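PDB 5CN2: ADP-ribosylation factor-binding protein GGA1 from Saccharomyces cerevisiae, which may help regulate membrane traffic through the trans-Golgi network and binds the small GTPases ARF1 and ARF2, the chain here being its C-terminal GAE (gamma-ear) domain. Local coordinates for residues 39-44 with 52-57; 13-18 with 101-106. All coordinates share one frame; numbering follows the deposited sequence.

Contact 1 (39-44 with 52-57); sequences IFYSNI and FALLVA
Tyr-41 reaches from strand 34-43 into the interface between the two sheets and meets Phe-52 and Leu-54 of strand 52-56. Its CB points toward that strand, and CG lies beside the backbone N (chi1 -50°). Tyr-41 CG is 4.0 Å from Phe-52 CE2. Further out the ring is closer: Tyr-41 CD1 is 3.3 Å from Phe-52 CZ, and Tyr-41 CE1 is 3.4 Å from the same CZ. Tyr-41 CZ still meets Phe-52 CE2, at 3.8 Å. Phe-52 CE2 lies over one face of the tyrosine ring, off centre toward the rim. The two ring planes are 52° apart and their centroids 4.6 Å apart, so the pair is oblique. Leu-54 CD1 sits at the edge of the tyrosine ring, near its plane. At the tip, Tyr-41 OH is 3.5 Å from Leu-54 CD2. The hydroxyl is buried, but a hydrogen bond to Gln-84 NE2 on strand 78-89 satisfies it. Ile-39 adds a looser apolar touch, with its CD1 4.3 Å from Leu-54 CD2. With an alanine here instead of Tyr-41, Phe-52 and Leu-54 would probably face a gap, and Gln-84 NE2 would lose this partner. Strand axes 10.4 Å apart, joined by side chains alone, are characteristic of two sheets packed face to face. Here they form the beta sandwich of the immunoglobulin-like adaptin ear fold.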
loop_
_atom_site.group_PDB
_atom_site.type_symbol
_atom_site.label_atom_id
_atom_site.label_comp_id
_atom_site.label_asym_id
_atom_site.label_seq_id
_atom_site.Cartn_x
_atom_site.Cartn_y
_atom_site.Cartn_z
ATOM N N ILE A 39 1.408 2.292 4.968
ATOM C CA ILE A 39 2.002 1.883 3.703
ATOM C C ILE A 39 3.156 2.822 3.354
ATOM O O ILE A 39 3.074 4.034 3.564
ATOM C CB ILE A 39 0.974 1.904 2.568
ATOM C CG1 ILE A 39 -0.324 1.230 3.033
ATOM C CG2 ILE A 39 1.532 1.236 1.298
ATOM C CD1 ILE A 39 -1.405 1.135 1.967
ATOM N N PHE A 40 4.233 2.249 2.833
ATOM C CA PHE A 40 5.416 3.016 2.469
ATOM C C PHE A 40 5.806 2.676 1.046
ATOM O O PHE A 40 5.788 1.504 0.647
ATOM C CB PHE A 40 6.589 2.680 3.397
ATOM C CG PHE A 40 6.381 3.082 4.819
ATOM C CD1 PHE A 40 6.772 4.333 5.252
ATOM C CD2 PHE A 40 5.834 2.192 5.733
ATOM C CE1 PHE A 40 6.592 4.706 6.574
ATOM C CE2 PHE A 40 5.661 2.553 7.044
ATOM C CZ PHE A 40 6.023 3.819 7.463
ATOM N N TYR A 41 6.210 3.694 0.307
ATOM C CA TYR A 41 6.600 3.531 -1.076
ATOM C C TYR A 41 8.069 3.892 -1.225
ATOM O O TYR A 41 8.496 4.954 -0.751
ATOM C CB TYR A 41 5.703 4.404 -1.957
ATOM C CG TYR A 41 4.197 4.220 -1.680
ATOM C CD1 TYR A 41 3.463 3.214 -2.301
ATOM C CD2 TYR A 41 3.534 5.046 -0.810
ATOM C CE1 TYR A 41 2.100 3.054 -2.061
ATOM C CE2 TYR A 41 2.175 4.890 -0.553
ATOM C CZ TYR A 41 1.470 3.890 -1.184
ATOM O OH TYR A 41 0.134 3.750 -0.925
ATOM N N SER A 42 8.841 2.991 -1.845
ATOM C CA SER A 42 10.275 3.177 -2.005
ATOM C C SER A 42 10.728 3.097 -3.474
ATOM O O SER A 42 10.459 2.118 -4.148
ATOM C CB SER A 42 11.026 2.129 -1.193
ATOM O OG SER A 42 10.797 2.297 0.199
ATOM N N ASN A 43 11.452 4.113 -3.937
ATOM C CA ASN A 43 12.026 4.125 -5.286
ATOM C C ASN A 43 13.370 3.441 -5.166
ATOM O O ASN A 43 14.256 3.948 -4.472
ATOM C CB ASN A 43 12.161 5.576 -5.768
ATOM C CG ASN A 43 12.676 5.718 -7.197
ATOM O OD1 ASN A 43 13.172 4.781 -7.826
ATOM N ND2 ASN A 43 12.552 6.937 -7.720
ATOM N N ILE A 44 13.496 2.271 -5.789
ATOM C CA ILE A 44 14.759 1.535 -5.851
ATOM C C ILE A 44 15.439 1.639 -7.245
ATOM O O ILE A 44 16.373 0.894 -7.534
ATOM C CB ILE A 44 14.563 0.040 -5.486
ATOM C CG1 ILE A 44 13.529 -0.617 -6.409
ATOM C CG2 ILE A 44 14.145 -0.098 -4.031
ATOM C CD1 ILE A 44 13.596 -2.124 -6.440
ATOM N N PHE A 52 2.814 9.604 -8.567
ATOM C CA PHE A 52 2.458 8.333 -7.958
ATOM C C PHE A 52 1.069 8.356 -7.374
ATOM O O PHE A 52 0.695 9.310 -6.708
ATOM C CB PHE A 52 3.415 7.921 -6.847
ATOM C CG PHE A 52 3.103 6.572 -6.289
ATOM C CD1 PHE A 52 3.619 5.424 -6.883
ATOM C CD2 PHE A 52 2.220 6.435 -5.243
ATOM C CE1 PHE A 52 3.286 4.173 -6.405
ATOM C CE2 PHE A 52 1.875 5.186 -4.766
ATOM C CZ PHE A 52 2.427 4.057 -5.341
ATOM N N ALA A 53 0.327 7.262 -7.548
ATOM C CA ALA A 53 -0.931 7.107 -6.832
ATOM C C ALA A 53 -1.327 5.663 -6.700
ATOM O O ALA A 53 -1.257 4.909 -7.665
ATOM C CB ALA A 53 -2.039 7.869 -7.576
ATOM N N LEU A 54 -1.807 5.304 -5.510
ATOM C CA LEU A 54 -2.307 3.981 -5.223
ATOM C C LEU A 54 -3.812 4.035 -5.130
ATOM O O LEU A 54 -4.349 4.932 -4.490
ATOM C CB LEU A 54 -1.785 3.465 -3.881
ATOM C CG LEU A 54 -2.156 1.995 -3.591
ATOM C CD1 LEU A 54 -1.044 1.077 -4.074
ATOM C CD2 LEU A 54 -2.455 1.787 -2.121
ATOM N N LEU A 55 -4.479 3.073 -5.770
ATOM C CA LEU A 55 -5.921 2.965 -5.723
ATOM C C LEU A 55 -6.243 1.633 -5.093
ATOM O O LEU A 55 -5.547 0.643 -5.308
ATOM C CB LEU A 55 -6.554 3.047 -7.110
ATOM C CG LEU A 55 -6.608 4.401 -7.807
ATOM C CD1 LEU A 55 -5.230 4.950 -8.083
ATOM C CD2 LEU A 55 -7.373 4.274 -9.123
ATOM N N VAL A 56 -7.310 1.600 -4.314
ATOM C CA VAL A 56 -7.649 0.399 -3.576
ATOM C C VAL A 56 -9.139 0.148 -3.625
ATOM O O VAL A 56 -9.910 1.081 -3.787
ATOM C CB VAL A 56 -7.203 0.560 -2.109
ATOM C CG1 VAL A 56 -7.553 -0.658 -1.330
ATOM C CG2 VAL A 56 -5.708 0.715 -2.022
ATOM N N ALA A 57 -9.540 -1.102 -3.501
ATOM C CA ALA A 57 -10.939 -1.443 -3.324
ATOM C C ALA A 57 -11.115 -1.955 -1.923
ATOM O O ALA A 57 -10.146 -2.347 -1.269
ATOM C CB ALA A 57 -11.371 -2.506 -4.315
#

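Contact 2 (13-18 with 101-106); sequences HILNQS and LKWKAN
Trp-103 and Leu-15 meet because their first torsions send the side chains into the interface between the sheets. In Trp-103, CG stands between the backbone N and the carbonyl carbon (chi1 61°). In Leu-15, CG is anti to the backbone N (chi1 -168°). The two side chains slide past each other in opposite directions. This sets Leu-15 CD2 over the five-membered ring of Trp-103 in a CH-pi contact. The methyl carbon is 3.8 Å from the ring centroid and only 4° off the ring normal. Leu-15 CG lies over the same ring nearer the nitrogen, 3.8 Å from Trp-103 NE1. Asn-16 meets the six-membered end of the indole obliquely. Asn-16 CB is 3.7 Å from Trp-103 CZ2, and Asn-16 CG is 3.6 Å from Trp-103 CH2. This side chain crosses the indole at about a right angle. Leu-15 and Asn-16 both face Ile-23 in a classic beta bulge, which is consistent with two successive side chains reaching the same indole. Trp-103 NE1 has its polar partner outside the two segments: it is hydrogen-bonded to Thr-120 OG1 of strand 112-122. In the fold, the bulged edge strand 13-17 lies beside strand 21-29, where Leu-15 also packs on Ile-23 and Tyr-25. Trp-103 belongs to strand 99-109, the middle of the opposing sheet, flanked by strands 52-56 and 112-122.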
loop_
_atom_site.group_PDB
_atom_site.type_symbol
_atom_site.label_atom_id
_atom_site.label_comp_id
_atom_site.label_asym_id
_atom_site.label_seq_id
_atom_site.Cartn_x
_atom_site.Cartn_y
_atom_site.Cartn_z
ATOM N N HIS A 13 5.893 -5.861 5.870
ATOM C CA HIS A 13 5.465 -6.889 4.970
ATOM C C HIS A 13 5.498 -6.276 3.569
ATOM O O HIS A 13 5.282 -5.084 3.409
ATOM C CB HIS A 13 4.046 -7.343 5.340
ATOM C CG HIS A 13 3.873 -7.676 6.798
ATOM N ND1 HIS A 13 4.034 -8.955 7.298
ATOM C CD2 HIS A 13 3.536 -6.901 7.860
ATOM C CE1 HIS A 13 3.817 -8.948 8.601
ATOM N NE2 HIS A 13 3.506 -7.716 8.967
ATOM N N ILE A 14 5.782 -7.089 2.562
ATOM C CA ILE A 14 5.968 -6.591 1.211
ATOM C C ILE A 14 4.688 -6.810 0.458
ATOM O O ILE A 14 4.232 -7.935 0.328
ATOM C CB ILE A 14 7.139 -7.296 0.494
ATOM C CG1 ILE A 14 8.454 -6.978 1.233
ATOM C CG2 ILE A 14 7.237 -6.839 -0.958
ATOM C CD1 ILE A 14 9.701 -7.588 0.621
ATOM N N LEU A 15 4.101 -5.720 -0.021
ATOM C CA LEU A 15 2.924 -5.787 -0.872
ATOM C C LEU A 15 3.371 -6.062 -2.303
ATOM O O LEU A 15 2.795 -6.882 -3.010
ATOM C CB LEU A 15 2.159 -4.456 -0.825
ATOM C CG LEU A 15 0.761 -4.483 -1.453
ATOM C CD1 LEU A 15 -0.194 -5.154 -0.489
ATOM C CD2 LEU A 15 0.248 -3.087 -1.781
ATOM N N ASN A 16 4.401 -5.361 -2.731
ATOM C CA ASN A 16 4.875 -5.524 -4.095
ATOM C C ASN A 16 6.296 -5.000 -4.278
ATOM O O ASN A 16 6.697 -3.991 -3.682
ATOM C CB ASN A 16 3.945 -4.812 -5.072
ATOM C CG ASN A 16 4.153 -5.274 -6.496
ATOM O OD1 ASN A 16 4.497 -4.490 -7.380
ATOM N ND2 ASN A 16 3.987 -6.555 -6.715
ATOM N N GLN A 17 7.046 -5.703 -5.108
ATOM C CA GLN A 17 8.372 -5.286 -5.486
ATOM C C GLN A 17 8.562 -5.492 -6.986
ATOM O O GLN A 17 8.545 -6.612 -7.450
ATOM C CB GLN A 17 9.437 -6.062 -4.674
ATOM C CG GLN A 17 10.791 -5.353 -4.681
ATOM C CD GLN A 17 11.603 -5.556 -3.415
ATOM O OE1 GLN A 17 11.362 -6.493 -2.641
ATOM N NE2 GLN A 17 12.569 -4.666 -3.191
ATOM N N SER A 18 8.687 -4.392 -7.725
ATOM C CA SER A 18 8.998 -4.412 -9.151
ATOM C C SER A 18 10.463 -4.008 -9.247
ATOM O O SER A 18 11.186 -4.071 -8.248
ATOM C CB SER A 18 8.075 -3.453 -9.926
ATOM O OG SER A 18 8.126 -2.111 -9.441
ATOM N N LEU A 101 -6.499 -7.667 -0.396
ATOM C CA LEU A 101 -6.491 -6.303 -0.824
ATOM C C LEU A 101 -6.161 -6.191 -2.314
ATOM O O LEU A 101 -5.054 -6.538 -2.753
ATOM C CB LEU A 101 -5.500 -5.507 0.007
ATOM C CG LEU A 101 -5.911 -4.115 0.484
ATOM C CD1 LEU A 101 -4.687 -3.216 0.561
ATOM C CD2 LEU A 101 -6.969 -3.452 -0.363
ATOM N N LYS A 102 -7.137 -5.703 -3.082
ATOM C CA LYS A 102 -6.962 -5.412 -4.484
ATOM C C LYS A 102 -6.507 -3.984 -4.561
ATOM O O LYS A 102 -7.084 -3.117 -3.906
ATOM C CB LYS A 102 -8.269 -5.605 -5.230
ATOM C CG LYS A 102 -8.134 -5.632 -6.743
ATOM C CD LYS A 102 -9.469 -6.016 -7.389
ATOM C CE LYS A 102 -9.330 -6.664 -8.772
ATOM N NZ LYS A 102 -9.159 -5.691 -9.889
ATOM N N TRP A 103 -5.462 -3.745 -5.345
ATOM C CA TRP A 103 -4.793 -2.473 -5.386
ATOM C C TRP A 103 -4.228 -2.237 -6.771
ATOM O O TRP A 103 -3.964 -3.169 -7.512
ATOM C CB TRP A 103 -3.677 -2.415 -4.344
ATOM C CG TRP A 103 -2.635 -3.427 -4.549
ATOM C CD1 TRP A 103 -2.581 -4.675 -3.986
ATOM C CD2 TRP A 103 -1.491 -3.328 -5.409
ATOM N NE1 TRP A 103 -1.481 -5.347 -4.436
ATOM C CE2 TRP A 103 -0.783 -4.541 -5.299
ATOM C CE3 TRP A 103 -0.993 -2.326 -6.256
ATOM C CZ2 TRP A 103 0.398 -4.788 -6.000
ATOM C CZ3 TRP A 103 0.199 -2.570 -6.956
ATOM C CH2 TRP A 103 0.874 -3.796 -6.824
ATOM N N LYS A 104 -4.031 -0.980 -7.112
ATOM C CA LYS A 104 -3.433 -0.607 -8.379
ATOM C C LYS A 104 -2.606 0.650 -8.151
ATOM O O LYS A 104 -3.008 1.495 -7.375
ATOM C CB LYS A 104 -4.526 -0.364 -9.422
ATOM C CG LYS A 104 -4.076 0.488 -10.619
ATOM C CD LYS A 104 -4.445 -0.131 -11.960
ATOM C CE LYS A 104 -3.527 0.327 -13.065
ATOM N NZ LYS A 104 -3.672 -0.525 -14.255
ATOM N N ALA A 105 -1.444 0.764 -8.795
ATOM C CA ALA A 105 -0.644 1.996 -8.740
ATOM C C ALA A 105 -0.291 2.494 -10.108
ATOM O O ALA A 105 -0.086 1.706 -11.021
ATOM C CB ALA A 105 0.613 1.783 -7.956
ATOM N N ASN A 106 -0.257 3.814 -10.246
ATOM C CA ASN A 106 0.203 4.438 -11.435
ATOM C C ASN A 106 1.242 5.452 -11.064
ATOM O O ASN A 106 1.121 6.123 -10.031
ATOM C CB ASN A 106 -0.934 5.122 -12.182
ATOM C CG ASN A 106 -1.928 4.140 -12.740
ATOM O OD1 ASN A 106 -1.914 3.846 -13.946
ATOM N ND2 ASN A 106 -2.787 3.602 -11.866
#

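Both contacts join the same two sheets of the sandwich, and both are buried. Contact 1 starts from strand 34-43, the middle of the larger sheet, and all its touching residues are buried. Contact 2 starts from the edge strand 13-17; its Leu-15 and Trp-103 are buried, but Asn-16 is partly exposed. The chemistry differs: an oblique aromatic pair with aliphatic neighbours in contact 1, a leucine and an asparagine against an indole in contact 2. On the smaller sheet the two are direct neighbours. Strands 52-56 and 99-109 run antiparallel there, with a probable hydrogen bond of 2.7 Å from Leu-55 N to Lys-104 O. Leu-54 also touches Trp-103, which makes the packing of the two contacts continuous.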